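Local atomic coordinates of Non-atp dependent l-selective hydantoinase (Arthrobacter aurescens, PDB entry 1GKR), a protein that hydrolyses 5-substituted hydantoins, preferring aryl over alkyl derivatives and with an enantioselectivity that depends on the substrate, using two zinc ions per subunit. Residues Ala122-Gly127 with Lys370-Tyr375; Tyr267-Thr272 with Leu346-Asn351; Arg296-Leu301 with Lys352-Leu357. All blocks are in the same frame, centred on the assembly; numbering follows the deposited sequence.

Interaction 1: Ala122-Gly127 with Lys370-Tyr375; sequences ALYGGG and KLFGIY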
loop_
_atom_site.group_PDB
_atom_site.type_symbol
_atom_site.label_atom_id
_atom_site.label_comp_id
_atom_site.label_asym_id
_atom_site.label_seq_id
_atom_site.Cartn_x
_atom_site.Cartn_y
_atom_site.Cartn_z
ATOM N N ALA A 122 -16.389 18.593 -30.702
ATOM C CA ALA A 122 -14.949 18.441 -30.768
ATOM C C ALA A 122 -14.786 17.029 -31.338
ATOM O O ALA A 122 -15.713 16.217 -31.258
ATOM C CB ALA A 122 -14.344 18.520 -29.379
ATOM N N LEU A 123 -13.622 16.717 -31.896
ATOM C CA LEU A 123 -13.431 15.399 -32.470
ATOM C C LEU A 123 -12.232 14.607 -32.001
ATOM O O LEU A 123 -11.162 15.151 -31.736
ATOM C CB LEU A 123 -13.358 15.508 -33.982
ATOM C CG LEU A 123 -14.631 15.985 -34.651
ATOM C CD1 LEU A 123 -14.356 16.171 -36.115
ATOM C CD2 LEU A 123 -15.739 14.972 -34.440
ATOM N N TYR A 124 -12.442 13.300 -31.922
ATOM C CA TYR A 124 -11.419 12.337 -31.548
ATOM C C TYR A 124 -10.849 11.803 -32.845
ATOM O O TYR A 124 -11.506 11.827 -33.884
ATOM C CB TYR A 124 -12.029 11.122 -30.867
ATOM C CG TYR A 124 -12.301 11.240 -29.411
ATOM C CD1 TYR A 124 -11.260 11.169 -28.485
ATOM C CD2 TYR A 124 -13.616 11.340 -28.940
ATOM C CE1 TYR A 124 -11.521 11.180 -27.124
ATOM C CE2 TYR A 124 -13.890 11.354 -27.584
ATOM C CZ TYR A 124 -12.838 11.271 -26.682
ATOM O OH TYR A 124 -13.092 11.268 -25.337
ATOM N N GLY A 125 -9.630 11.299 -32.766
ATOM C CA GLY A 125 -9.009 10.674 -33.907
ATOM C C GLY A 125 -8.905 9.246 -33.401
ATOM O O GLY A 125 -9.111 8.995 -32.211
ATOM N N GLY A 126 -8.606 8.301 -34.273
ATOM C CA GLY A 126 -8.490 6.936 -33.813
ATOM C C GLY A 126 -7.042 6.493 -33.776
ATOM O O GLY A 126 -6.218 6.916 -34.589
ATOM N N GLY A 127 -6.728 5.646 -32.809
ATOM C CA GLY A 127 -5.387 5.128 -32.692
ATOM C C GLY A 127 -5.532 3.633 -32.850
ATOM O O GLY A 127 -5.872 2.929 -31.895
ATOM N N LYS A 370 -11.809 20.645 -18.979
ATOM C CA LYS A 370 -10.442 20.829 -18.523
ATOM C C LYS A 370 -9.501 19.782 -19.092
ATOM O O LYS A 370 -8.502 20.127 -19.712
ATOM C CB LYS A 370 -10.377 20.803 -16.996
ATOM C CG LYS A 370 -10.867 22.087 -16.340
ATOM C CD LYS A 370 -10.805 21.990 -14.830
ATOM C CE LYS A 370 -11.095 23.322 -14.183
ATOM N NZ LYS A 370 -11.104 23.207 -12.699
ATOM N N LEU A 371 -9.814 18.504 -18.900
ATOM C CA LEU A 371 -8.934 17.447 -19.398
ATOM C C LEU A 371 -8.609 17.536 -20.891
ATOM O O LEU A 371 -7.510 17.190 -21.303
ATOM C CB LEU A 371 -9.522 16.071 -19.075
ATOM C CG LEU A 371 -9.519 15.746 -17.583
ATOM C CD1 LEU A 371 -10.311 14.495 -17.329
ATOM C CD2 LEU A 371 -8.098 15.571 -17.100
ATOM N N PHE A 372 -9.544 18.016 -21.702
ATOM C CA PHE A 372 -9.298 18.103 -23.136
ATOM C C PHE A 372 -8.771 19.440 -23.610
ATOM O O PHE A 372 -8.485 19.630 -24.802
ATOM C CB PHE A 372 -10.561 17.738 -23.902
ATOM C CG PHE A 372 -10.814 16.271 -23.945
ATOM C CD1 PHE A 372 -10.110 15.464 -24.832
ATOM C CD2 PHE A 372 -11.722 15.682 -23.066
ATOM C CE1 PHE A 372 -10.316 14.081 -24.838
ATOM C CE2 PHE A 372 -11.933 14.307 -23.064
ATOM C CZ PHE A 372 -11.236 13.501 -23.945
ATOM N N GLY A 373 -8.640 20.367 -22.672
ATOM C CA GLY A 373 -8.122 21.670 -23.013
ATOM C C GLY A 373 -9.075 22.609 -23.714
ATOM O O GLY A 373 -8.633 23.487 -24.441
ATOM N N ILE A 374 -10.374 22.442 -23.519
ATOM C CA ILE A 374 -11.323 23.348 -24.152
ATOM C C ILE A 374 -11.977 24.143 -23.030
ATOM O O ILE A 374 -13.000 24.806 -23.230
ATOM C CB ILE A 374 -12.409 22.563 -24.942
ATOM C CG1 ILE A 374 -13.167 21.607 -24.020
ATOM C CG2 ILE A 374 -11.765 21.755 -26.052
ATOM C CD1 ILE A 374 -14.198 20.753 -24.749
ATOM N N TYR A 375 -11.327 24.110 -21.867
ATOM C CA TYR A 375 -11.858 24.706 -20.658
ATOM C C TYR A 375 -12.477 26.076 -20.595
ATOM O O TYR A 375 -13.651 26.227 -20.956
ATOM C CB TYR A 375 -10.887 24.604 -19.484
ATOM C CG TYR A 375 -11.498 25.163 -18.200
ATOM C CD1 TYR A 375 -12.721 24.693 -17.716
ATOM C CD2 TYR A 375 -10.870 26.185 -17.496
ATOM C CE1 TYR A 375 -13.302 25.237 -16.560
ATOM C CE2 TYR A 375 -11.432 26.730 -16.347
ATOM C CZ TYR A 375 -12.647 26.259 -15.877
ATOM O OH TYR A 375 -13.181 26.823 -14.721
#
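The hydroxyl oxygen of Tyr124 is directed at the CZ corner of the Phe372 ring, and its hydrogen bond is made elsewhere, to the backbone oxygen of Glu59. The phenol is thus held at its far end by a polar partner while its CE1 and CZ carbons meet the phenylalanine ring. Tyr124 OH lies 3.2 Å from Phe372 CZ, but no hydrogen bond is involved. The carbons follow more loosely, with Tyr124 CZ 3.9 Å from Phe372 CZ and Tyr124 CE1 3.9 Å from Phe372 CE1. With ring centroids 5.7 Å apart and planes at 87°, the pair is almost perpendicular but meets obliquely.

In both residues CG stands anti to the carbonyl carbon (chi1 -84° in Tyr124, -77° in Phe372), which lets the rings meet between the two segments. The place belongs to the TIM-barrel framework of the amidohydrolase fold: strand 120-123 is a barrel strand, and Phe372 also touches Ile91 of strand 87-92 and Val181 of strand 179-182. Side chains from two strands, together with Tyr124, around one ring are consistent with an apolar filling of the barrel interior, contributed from the end of helix 357-372. Tyr124 packs on the same Ile91 and Val181, so both rings share these two neighbours, and it also touches Met93 and Pro94 in the loop that follows strand 87-92.

That helix finishes in a Schellman motif. Gly373 takes a positive phi, and its N donates to Lys370 O over 3.0 Å, turning the chain away just after the aromatic residue.

Interaction 2: Tyr267-Thr272 with Leu346-Asn351; sequences YLNITT and LTNGVN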
loop_
_atom_site.group_PDB
_atom_site.type_symbol
_atom_site.label_atom_id
_atom_site.label_comp_id
_atom_site.label_asym_id
_atom_site.label_seq_id
_atom_site.Cartn_x
_atom_site.Cartn_y
_atom_site.Cartn_z
ATOM N N TYR A 267 -23.974 2.950 -15.683
ATOM C CA TYR A 267 -23.397 2.153 -14.620
ATOM C C TYR A 267 -23.892 2.566 -13.251
ATOM O O TYR A 267 -23.889 1.758 -12.325
ATOM C CB TYR A 267 -21.875 2.240 -14.685
ATOM C CG TYR A 267 -21.328 1.654 -15.954
ATOM C CD1 TYR A 267 -21.403 0.283 -16.195
ATOM C CD2 TYR A 267 -20.777 2.471 -16.941
ATOM C CE1 TYR A 267 -20.946 -0.265 -17.389
ATOM C CE2 TYR A 267 -20.316 1.938 -18.144
ATOM C CZ TYR A 267 -20.403 0.570 -18.361
ATOM O OH TYR A 267 -19.956 0.033 -19.549
ATOM N N LEU A 268 -24.319 3.818 -13.122
ATOM C CA LEU A 268 -24.816 4.315 -11.841
ATOM C C LEU A 268 -26.310 4.071 -11.646
ATOM O O LEU A 268 -26.748 3.772 -10.537
ATOM C CB LEU A 268 -24.533 5.815 -11.704
ATOM C CG LEU A 268 -23.057 6.202 -11.611
ATOM C CD1 LEU A 268 -22.906 7.700 -11.682
ATOM C CD2 LEU A 268 -22.488 5.686 -10.324
ATOM N N ASN A 269 -27.077 4.174 -12.730
ATOM C CA ASN A 269 -28.526 4.008 -12.675
ATOM C C ASN A 269 -29.095 2.661 -13.090
ATOM O O ASN A 269 -30.311 2.521 -13.209
ATOM C CB ASN A 269 -29.182 5.107 -13.499
ATOM C CG ASN A 269 -28.838 6.479 -12.985
ATOM O OD1 ASN A 269 -29.362 6.916 -11.963
ATOM N ND2 ASN A 269 -27.930 7.165 -13.674
ATOM N N ILE A 270 -28.236 1.674 -13.327
ATOM C CA ILE A 270 -28.715 0.348 -13.706
ATOM C C ILE A 270 -27.909 -0.683 -12.952
ATOM O O ILE A 270 -26.732 -0.483 -12.659
ATOM C CB ILE A 270 -28.566 0.079 -15.202
ATOM C CG1 ILE A 270 -29.253 1.178 -15.998
ATOM C CG2 ILE A 270 -29.217 -1.240 -15.554
ATOM C CD1 ILE A 270 -29.027 1.047 -17.472
ATOM N N THR A 271 -28.549 -1.801 -12.653
ATOM C CA THR A 271 -27.918 -2.859 -11.888
ATOM C C THR A 271 -28.167 -4.191 -12.536
ATOM O O THR A 271 -29.078 -4.317 -13.347
ATOM C CB THR A 271 -28.501 -2.855 -10.479
ATOM O OG1 THR A 271 -27.726 -1.970 -9.674
ATOM C CG2 THR A 271 -28.530 -4.220 -9.881
ATOM N N THR A 272 -27.363 -5.190 -12.195
ATOM C CA THR A 272 -27.585 -6.490 -12.791
ATOM C C THR A 272 -28.960 -7.033 -12.422
ATOM O O THR A 272 -29.525 -7.806 -13.191
ATOM C CB THR A 272 -26.499 -7.523 -12.415
ATOM O OG1 THR A 272 -26.332 -7.578 -10.993
ATOM C CG2 THR A 272 -25.192 -7.163 -13.081
ATOM N N LEU A 346 -29.692 13.983 -12.396
ATOM C CA LEU A 346 -30.450 14.958 -11.632
ATOM C C LEU A 346 -31.512 14.240 -10.796
ATOM O O LEU A 346 -31.673 14.504 -9.609
ATOM C CB LEU A 346 -31.126 15.916 -12.601
ATOM C CG LEU A 346 -30.675 17.372 -12.682
ATOM C CD1 LEU A 346 -29.216 17.532 -12.319
ATOM C CD2 LEU A 346 -30.967 17.863 -14.091
ATOM N N THR A 347 -32.218 13.312 -11.431
ATOM C CA THR A 347 -33.284 12.560 -10.788
ATOM C C THR A 347 -32.867 11.595 -9.681
ATOM O O THR A 347 -33.353 11.697 -8.560
ATOM C CB THR A 347 -34.095 11.772 -11.847
ATOM O OG1 THR A 347 -34.823 12.693 -12.664
ATOM C CG2 THR A 347 -35.065 10.812 -11.194
ATOM N N ASN A 348 -31.974 10.663 -9.987
ATOM C CA ASN A 348 -31.561 9.679 -8.998
ATOM C C ASN A 348 -30.335 10.051 -8.193
ATOM O O ASN A 348 -29.940 9.317 -7.279
ATOM C CB ASN A 348 -31.327 8.345 -9.683
ATOM C CG ASN A 348 -32.535 7.886 -10.458
ATOM O OD1 ASN A 348 -33.580 7.588 -9.880
ATOM N ND2 ASN A 348 -32.407 7.842 -11.777
ATOM N N GLY A 349 -29.723 11.177 -8.548
ATOM C CA GLY A 349 -28.548 11.640 -7.836
ATOM C C GLY A 349 -28.863 12.864 -6.986
ATOM O O GLY A 349 -28.964 12.780 -5.756
ATOM N N VAL A 350 -29.041 14.005 -7.642
ATOM C CA VAL A 350 -29.326 15.244 -6.940
ATOM C C VAL A 350 -30.631 15.218 -6.162
ATOM O O VAL A 350 -30.620 15.391 -4.945
ATOM C CB VAL A 350 -29.340 16.442 -7.905
ATOM C CG1 VAL A 350 -29.764 17.694 -7.162
ATOM C CG2 VAL A 350 -27.951 16.639 -8.499
ATOM N N ASN A 351 -31.746 14.994 -6.852
ATOM C CA ASN A 351 -33.058 14.969 -6.201
ATOM C C ASN A 351 -33.292 13.802 -5.265
ATOM O O ASN A 351 -34.366 13.676 -4.685
ATOM C CB ASN A 351 -34.181 14.962 -7.229
ATOM C CG ASN A 351 -34.444 16.324 -7.806
ATOM O OD1 ASN A 351 -33.945 17.331 -7.296
ATOM N ND2 ASN A 351 -35.244 16.373 -8.872
#
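The exit of the short helix 265-268 meets the last turns of helix 341-350 through two asparagines, Asn269 and Asn348. Asn269 is the first residue to leave helical geometry, and its CA lies 7.4 Å from that of Asn348, the nearest such pair across the contact. In both residues the CB points toward the opposing segment, and each CG is set beside its own backbone N, which brings the amides together.

The link is one weak hydrogen bond, from Asn348 ND2 to Asn269 OD1 over 3.2 Å. Its N-H...O angle of 127° is far from straight. Asn269 OD1 also lies 3.3 Å from Asn348 CB, so it approaches from the side of that carbon, and the hydrogen bond is strongly bent. The two amide planes are 50° apart, neither stacked nor coplanar.

In this TIM-barrel hydrolase the contact joins elements of the outer part of the fold, at a partly exposed position. Outside partners are consistent with the turn of each amide: Asn269 ND2 donates back to Pro265 O, at the start of the helix it follows, in keeping with OD1 facing Asn348, while Asn348 OD1 accepts from Lys352 NZ. That ammonium would be expected to polarise the Asn348 amide and make its N-H groups somewhat better donors, although ND2 also has a weak bond to Met344 O.

Asn348 sits within a pi-type turn over residues 346-350, confirmed by Asn351 N donating five residues back to Leu346 O over 2.8 Å. Asn269 also packs on Met344 and Met345, so its side chain touches helix 341-350 ahead of Asn348 as well.

Interaction 3: Arg296-Leu301 with Lys352-Leu357; sequences RLWEQL and KGRLSL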
loop_
_atom_site.group_PDB
_atom_site.type_symbol
_atom_site.label_atom_id
_atom_site.label_comp_id
_atom_site.label_asym_id
_atom_site.label_seq_id
_atom_site.Cartn_x
_atom_site.Cartn_y
_atom_site.Cartn_z
ATOM N N ARG A 296 -21.257 1.327 -3.855
ATOM C CA ARG A 296 -19.899 1.853 -3.777
ATOM C C ARG A 296 -19.683 2.945 -4.812
ATOM O O ARG A 296 -19.181 4.023 -4.503
ATOM C CB ARG A 296 -18.896 0.737 -4.030
ATOM C CG ARG A 296 -18.673 -0.203 -2.877
ATOM C CD ARG A 296 -17.425 0.209 -2.113
ATOM N NE ARG A 296 -16.177 -0.061 -2.835
ATOM C CZ ARG A 296 -15.846 -1.247 -3.349
ATOM N NH1 ARG A 296 -16.673 -2.286 -3.238
ATOM N NH2 ARG A 296 -14.675 -1.404 -3.957
ATOM N N LEU A 297 -20.054 2.646 -6.047
ATOM C CA LEU A 297 -19.907 3.581 -7.151
ATOM C C LEU A 297 -20.488 4.943 -6.807
ATOM O O LEU A 297 -19.842 5.978 -7.026
ATOM C CB LEU A 297 -20.610 3.025 -8.383
ATOM C CG LEU A 297 -19.797 2.741 -9.644
ATOM C CD1 LEU A 297 -18.470 2.098 -9.318
ATOM C CD2 LEU A 297 -20.630 1.833 -10.537
ATOM N N TRP A 298 -21.704 4.946 -6.263
ATOM C CA TRP A 298 -22.360 6.199 -5.902
ATOM C C TRP A 298 -21.613 6.980 -4.829
ATOM O O TRP A 298 -21.635 8.214 -4.830
ATOM C CB TRP A 298 -23.789 5.953 -5.451
ATOM C CG TRP A 298 -24.772 5.898 -6.578
ATOM C CD1 TRP A 298 -25.367 4.777 -7.108
ATOM C CD2 TRP A 298 -25.337 7.014 -7.270
ATOM N NE1 TRP A 298 -26.274 5.133 -8.076
ATOM C CE2 TRP A 298 -26.278 6.497 -8.199
ATOM C CE3 TRP A 298 -25.145 8.402 -7.196
ATOM C CZ2 TRP A 298 -27.027 7.321 -9.048
ATOM C CZ3 TRP A 298 -25.887 9.225 -8.039
ATOM C CH2 TRP A 298 -26.821 8.679 -8.954
ATOM N N GLU A 299 -20.962 6.272 -3.913
ATOM C CA GLU A 299 -20.190 6.938 -2.872
ATOM C C GLU A 299 -18.957 7.565 -3.510
ATOM O O GLU A 299 -18.622 8.721 -3.273
ATOM C CB GLU A 299 -19.742 5.941 -1.817
ATOM C CG GLU A 299 -20.813 5.525 -0.842
ATOM C CD GLU A 299 -20.317 4.455 0.117
ATOM O OE1 GLU A 299 -19.175 4.597 0.622
ATOM O OE2 GLU A 299 -21.068 3.482 0.367
ATOM N N GLN A 300 -18.284 6.784 -4.338
ATOM C CA GLN A 300 -17.092 7.262 -5.003
ATOM C C GLN A 300 -17.387 8.503 -5.834
ATOM O O GLN A 300 -16.560 9.412 -5.921
ATOM C CB GLN A 300 -16.524 6.154 -5.882
ATOM C CG GLN A 300 -16.253 4.879 -5.116
ATOM C CD GLN A 300 -15.608 3.830 -5.974
ATOM O OE1 GLN A 300 -16.109 3.503 -7.054
ATOM N NE2 GLN A 300 -14.495 3.283 -5.505
ATOM N N LEU A 301 -18.573 8.542 -6.432
ATOM C CA LEU A 301 -18.959 9.670 -7.266
ATOM C C LEU A 301 -19.018 10.945 -6.437
ATOM O O LEU A 301 -18.316 11.912 -6.715
ATOM C CB LEU A 301 -20.327 9.415 -7.901
ATOM C CG LEU A 301 -20.683 10.043 -9.253
ATOM C CD1 LEU A 301 -22.139 10.455 -9.213
ATOM C CD2 LEU A 301 -19.813 11.230 -9.564
ATOM N N LYS A 352 -32.304 12.938 -5.119
ATOM C CA LYS A 352 -32.479 11.793 -4.248
ATOM C C LYS A 352 -31.453 11.908 -3.142
ATOM O O LYS A 352 -31.262 10.991 -2.349
ATOM C CB LYS A 352 -32.314 10.506 -5.052
ATOM C CG LYS A 352 -32.997 9.322 -4.446
ATOM C CD LYS A 352 -33.282 8.261 -5.483
ATOM C CE LYS A 352 -34.455 8.664 -6.355
ATOM N NZ LYS A 352 -34.934 7.525 -7.198
ATOM N N GLY A 353 -30.788 13.059 -3.119
ATOM C CA GLY A 353 -29.808 13.363 -2.096
ATOM C C GLY A 353 -28.468 12.673 -2.090
ATOM O O GLY A 353 -27.696 12.898 -1.167
ATOM N N ARG A 354 -28.160 11.838 -3.077
ATOM C CA ARG A 354 -26.851 11.188 -3.056
ATOM C C ARG A 354 -25.779 11.823 -3.957
ATOM O O ARG A 354 -24.713 11.248 -4.161
ATOM C CB ARG A 354 -26.990 9.688 -3.345
ATOM C CG ARG A 354 -27.839 9.363 -4.515
ATOM C CD ARG A 354 -28.748 8.206 -4.179
ATOM N NE ARG A 354 -28.067 6.914 -4.154
ATOM C CZ ARG A 354 -28.240 5.969 -5.077
ATOM N NH1 ARG A 354 -29.069 6.178 -6.105
ATOM N NH2 ARG A 354 -27.609 4.803 -4.951
ATOM N N LEU A 355 -26.058 13.018 -4.467
ATOM C CA LEU A 355 -25.121 13.742 -5.311
ATOM C C LEU A 355 -25.404 15.229 -5.207
ATOM O O LEU A 355 -26.557 15.646 -5.306
ATOM C CB LEU A 355 -25.247 13.312 -6.776
ATOM C CG LEU A 355 -24.308 14.021 -7.769
ATOM C CD1 LEU A 355 -22.857 13.823 -7.380
ATOM C CD2 LEU A 355 -24.542 13.463 -9.157
ATOM N N SER A 356 -24.368 16.037 -5.007
ATOM C CA SER A 356 -24.587 17.469 -4.907
ATOM C C SER A 356 -24.513 18.108 -6.283
ATOM O O SER A 356 -23.831 17.598 -7.187
ATOM C CB SER A 356 -23.554 18.106 -3.992
ATOM O OG SER A 356 -22.253 17.907 -4.491
ATOM N N LEU A 357 -25.239 19.208 -6.453
ATOM C CA LEU A 357 -25.233 19.912 -7.721
ATOM C C LEU A 357 -23.813 20.316 -8.072
ATOM O O LEU A 357 -23.406 20.225 -9.230
ATOM C CB LEU A 357 -26.108 21.164 -7.654
ATOM C CG LEU A 357 -27.555 20.999 -8.109
ATOM C CD1 LEU A 357 -28.376 22.221 -7.750
ATOM C CD2 LEU A 357 -27.562 20.784 -9.599
HETATM O O HOH W 1 -23.536 9.246 -2.437
#
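Residues 354-355 pass beside helix 291-303 without a direct backbone hydrogen bond, the CA of Arg354 lying 7.3 Å from that of Trp298 and the CA of Leu355 7.6 Å from that of Leu301. One water spans the backbones, donating to Arg354 O at 2.9 Å and to Trp298 O at 3.2 Å.

Above the indole the guanidinium of Arg354 lies nearly flat, its plane tilted by 26°. Arg354 CZ is 3.5 Å from the centroid of the Trp298 five-membered ring and only 3° off its normal, the geometry of a cation-pi stack. Arg354 CG covers the six-membered ring in a CH-pi contact, so contacts from one arginine fall over both rings. Its CG lies between the backbone N and carbonyl carbon (chi1 48°), and bends at chi2 and chi3 then lay the chain over the face. Leu355 takes the edge instead, its CB 4.3 Å from Trp298 CZ3, while its CD2 meets Leu301 CD1 at 3.9 Å.

The indole N-H makes no bond to the arginine, since both groups are donors; it is used by Leu268 O, while Arg354 NH1 is weakly bonded to Asn348 O. A leucine in place of Trp298 would remove both the ring face and the N-H, and would probably leave the guanidinium held only by that weak bond among the contacts described and deprive Leu268 O of this donor.

The loop carrying Arg354 and Leu355 joins helices 341-350 and 357-372, and Met345 of the former packs against Trp298, Leu301 and Leu355 together, so the contact joins helix 291-303 to that connection.

Interactions 2 and 3 are neighbours, their centres 9 Å apart, and Trp298 joins them, its CZ3 packing 3.6 Å from Gly349 CA. Their segments alternate along the chain, so two crossing connections meet at one place. Interaction 1 stands apart, its centre about 27 Å from that of interaction 2 and about 26 Å from that of interaction 3, yet its loop encloses both in sequence. The Tyr124 side chain of interaction 1 lies about 9 Å from a zinc ion and about 6 Å from that of the zinc ligand His60; the touching residues of the other two lie away from the annotated sites, although Tyr267 of interaction 2 packs on the zinc ligand His239.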